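Beta-galactosidase (Bacillus circulans, PDB 4MAD) probably hydrolyses terminal non-reducing beta-D-galactose residues of beta-D-galactosides, as a family 35 glycoside hydrolase. Local coordinates at residues E169-S174 / T220-S225. Residues are numbered along the deposited sequence; the frame is centred on the assembly and turned at random.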
ATOM      1  N   GLU A 169      -8.815  14.936  -7.193  1.00 26.95           N
ATOM      2  CA  GLU A 169      -8.852  13.449  -7.358  1.00 23.84           C
ATOM      3  C   GLU A 169      -7.372  13.172  -7.146  1.00 19.81           C
ATOM      4  O   GLU A 169      -6.702  13.824  -6.469  1.00 17.26           O
ATOM      5  CB  GLU A 169      -9.395  13.056  -8.722  1.00 22.42           C
ATOM      6  CG  GLU A 169     -10.434  11.984  -8.769  1.00 22.23           C
ATOM      7  CD  GLU A 169      -9.871  10.688  -9.271  1.00 22.02           C
ATOM      8  OE1 GLU A 169      -8.705  10.609  -9.596  1.00 20.14           O
ATOM      9  OE2 GLU A 169     -10.614   9.739  -9.310  1.00 19.50           O
ATOM     10  N   ASN A 170      -6.944  12.107  -7.731  1.00 18.04           N
ATOM     11  CA  ASN A 170      -5.547  11.986  -8.068  1.00 18.26           C
ATOM     12  C   ASN A 170      -5.033  11.634  -9.428  1.00 18.26           C
ATOM     13  O   ASN A 170      -5.352  10.618  -9.945  1.00 16.60           O
ATOM     14  CB  ASN A 170      -5.140  10.937  -7.056  1.00 19.13           C
ATOM     15  CG  ASN A 170      -3.645  10.784  -6.951  1.00 21.39           C
ATOM     16  OD1 ASN A 170      -3.018  11.547  -6.315  1.00 22.86           O
ATOM     17  ND2 ASN A 170      -3.092   9.814  -7.613  1.00 22.48           N
ATOM     18  N   GLU A 171      -4.277  12.540 -10.019  1.00 15.58           N
ATOM     19  CA  GLU A 171      -3.732  12.284 -11.323  1.00 17.21           C
ATOM     20  C   GLU A 171      -4.833  11.739 -12.263  1.00 18.44           C
ATOM     21  O   GLU A 171      -4.642  10.774 -12.937  1.00 17.11           O
ATOM     22  CB  GLU A 171      -2.538  11.334 -11.222  1.00 20.38           C
ATOM     23  CG  GLU A 171      -1.286  11.944 -10.703  1.00 21.59           C
ATOM     24  CD  GLU A 171       0.003  11.128 -10.946  1.00 29.44           C
ATOM     25  OE1 GLU A 171      -0.095   9.904 -10.989  1.00 29.63           O
ATOM     26  OE2 GLU A 171       1.067  11.744 -11.069  1.00 24.51           O
ATOM     27  N   TYR A 172      -5.987  12.390 -12.265  1.00 15.42           N
ATOM     28  CA  TYR A 172      -7.124  11.850 -12.984  1.00 15.51           C
ATOM     29  C   TYR A 172      -6.849  11.718 -14.476  1.00 20.36           C
ATOM     30  O   TYR A 172      -7.298  10.816 -15.088  1.00 18.18           O
ATOM     31  CB  TYR A 172      -8.410  12.588 -12.726  1.00 15.25           C
ATOM     32  CG  TYR A 172      -9.597  11.940 -13.371  1.00 12.73           C
ATOM     33  CD1 TYR A 172     -10.059  10.697 -12.968  1.00 13.64           C
ATOM     34  CD2 TYR A 172     -10.231  12.517 -14.447  1.00 15.15           C
ATOM     35  CE1 TYR A 172     -11.108  10.108 -13.572  1.00 17.97           C
ATOM     36  CE2 TYR A 172     -11.275  11.900 -15.059  1.00 17.53           C
ATOM     37  CZ  TYR A 172     -11.720  10.707 -14.612  1.00 14.79           C
ATOM     38  OH  TYR A 172     -12.768  10.110 -15.201  1.00 17.24           O
ATOM     39  N   GLY A 173      -6.067  12.642 -15.012  1.00 14.69           N
ATOM     40  CA  GLY A 173      -5.779  12.700 -16.405  1.00 18.11           C
ATOM     41  C   GLY A 173      -5.040  11.507 -16.933  1.00 16.38           C
ATOM     42  O   GLY A 173      -4.911  11.307 -18.113  1.00 17.69           O
ATOM     43  N   SER A 174      -4.477  10.762 -16.017  1.00 16.80           N
ATOM     44  CA  SER A 174      -3.792   9.542 -16.353  1.00 17.72           C
ATOM     45  C   SER A 174      -4.736   8.350 -16.491  1.00 19.67           C
ATOM     46  O   SER A 174      -4.324   7.337 -16.951  1.00 20.84           O
ATOM     47  CB  SER A 174      -2.700   9.222 -15.351  1.00 16.97           C
ATOM     48  OG  SER A 174      -1.717  10.209 -15.273  1.00 21.54           O
ATOM     49  N   THR A 220      -1.638  21.403 -10.120  1.00 14.58           N
ATOM     50  CA  THR A 220      -0.243  21.202  -9.782  1.00 17.72           C
ATOM     51  C   THR A 220       0.266  20.072 -10.658  1.00 17.12           C
ATOM     52  O   THR A 220      -0.519  19.393 -11.190  1.00 16.82           O
ATOM     53  CB  THR A 220      -0.076  20.823  -8.329  1.00 16.80           C
ATOM     54  OG1 THR A 220      -0.817  19.663  -8.017  1.00 18.22           O
ATOM     55  CG2 THR A 220      -0.519  21.960  -7.429  1.00 17.81           C
ATOM     56  N   VAL A 221       1.508  19.835 -10.859  1.00 15.12           N
ATOM     57  CA  VAL A 221       2.069  18.681 -11.528  1.00 16.02           C
ATOM     58  C   VAL A 221       3.028  17.865 -10.665  1.00 15.79           C
ATOM     59  O   VAL A 221       3.567  18.380  -9.708  1.00 17.62           O
ATOM     60  CB  VAL A 221       2.810  19.101 -12.810  1.00 20.00           C
ATOM     61  CG1 VAL A 221       1.840  19.707 -13.813  1.00 20.00           C
ATOM     62  CG2 VAL A 221       3.928  20.078 -12.483  1.00 20.00           C
ATOM     63  N   ASN A 222       3.168  16.633 -11.177  1.00 15.75           N
ATOM     64  CA  ASN A 222       3.966  15.647 -10.536  1.00 13.95           C
ATOM     65  C   ASN A 222       5.088  15.175 -11.432  1.00 16.18           C
ATOM     66  O   ASN A 222       4.871  14.919 -12.555  1.00 16.72           O
ATOM     67  CB  ASN A 222       3.066  14.470 -10.197  1.00 15.30           C
ATOM     68  CG  ASN A 222       1.939  14.848  -9.295  1.00 15.76           C
ATOM     69  OD1 ASN A 222       2.027  15.797  -8.582  1.00 15.86           O
ATOM     70  ND2 ASN A 222       0.912  14.032  -9.273  1.00 22.31           N
ATOM     71  N   PHE A 223       6.281  15.057 -10.903  1.00 15.22           N
ATOM     72  CA  PHE A 223       7.376  14.658 -11.704  1.00 15.02           C
ATOM     73  C   PHE A 223       8.633  14.270 -10.925  1.00 15.09           C
ATOM     74  O   PHE A 223       8.764  14.534  -9.789  1.00 13.57           O
ATOM     75  CB  PHE A 223       7.693  15.716 -12.735  1.00 19.30           C
ATOM     76  CG  PHE A 223       8.099  17.046 -12.159  1.00 16.45           C
ATOM     77  CD1 PHE A 223       9.358  17.249 -11.680  1.00 18.53           C
ATOM     78  CD2 PHE A 223       7.246  18.112 -12.152  1.00 19.01           C
ATOM     79  CE1 PHE A 223       9.722  18.460 -11.193  1.00 20.32           C
ATOM     80  CE2 PHE A 223       7.609  19.322 -11.637  1.00 21.75           C
ATOM     81  CZ  PHE A 223       8.831  19.505 -11.181  1.00 20.63           C
ATOM     82  N   GLY A 224       9.520  13.593 -11.616  1.00 12.99           N
ATOM     83  CA  GLY A 224      10.772  13.228 -11.042  1.00 15.17           C
ATOM     84  C   GLY A 224      11.988  14.014 -11.508  1.00 15.68           C
ATOM     85  O   GLY A 224      12.993  14.069 -10.847  1.00 17.60           O
ATOM     86  N   SER A 225      11.878  14.606 -12.676  1.00 16.31           N
ATOM     87  CA  SER A 225      12.942  15.403 -13.233  1.00 16.27           C
ATOM     88  C   SER A 225      12.443  16.452 -14.242  1.00 17.79           C
ATOM     89  O   SER A 225      11.291  16.433 -14.604  1.00 17.20           O
ATOM     90  CB  SER A 225      14.016  14.520 -13.829  1.00 22.28           C
ATOM     91  OG  SER A 225      13.611  14.042 -15.060  1.00 26.17           O
TER
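One hydrogen bond joins Glu-171 to Asn-222: ND2 of Asn-222 donates to OE2 of Glu-171 over 2.9 Å, nearly straight at 173° at the hydrogen. The acceptor lies in the plane of the amide, but the N-H reaches OE2 on its anti side, tilted out of the carboxylate plane, the two flat groups being turned 36° against each other. Van der Waals contact adds little: ND2 of Asn-222 lies 3.4 Å from CG of Glu-171, and OE2 of Glu-171 lies 3.5 Å from CB of Asn-222. With the CA atoms of Glu-171 and Asn-222 8.4 Å apart, the two side chains span the distance together, Glu-171 through a chain extended beyond CG (chi2 -164°) and Asn-222 from a CB pointing toward the loop.

The segments belong to a (beta/alpha)8 barrel, 169-174 in the loop following its fourth strand, 163-167, and Asn-222 on its sixth, 218-223. Glu-171 is the predicted proton donor; Asn-222 also approaches the predicted nucleophile, Glu-247, on the seventh strand, its OD1 accepting a weak hydrogen bond from that residue's backbone N. Replacing Glu-171 by an alanine removes both the carboxylate and its methylenes, which is likely to leave the amide of Asn-222 without this acceptor and freer to turn.

Within the loop, Asn-170 N donates to OE1 of Glu-169, which also forms a salt bridge with Arg-131.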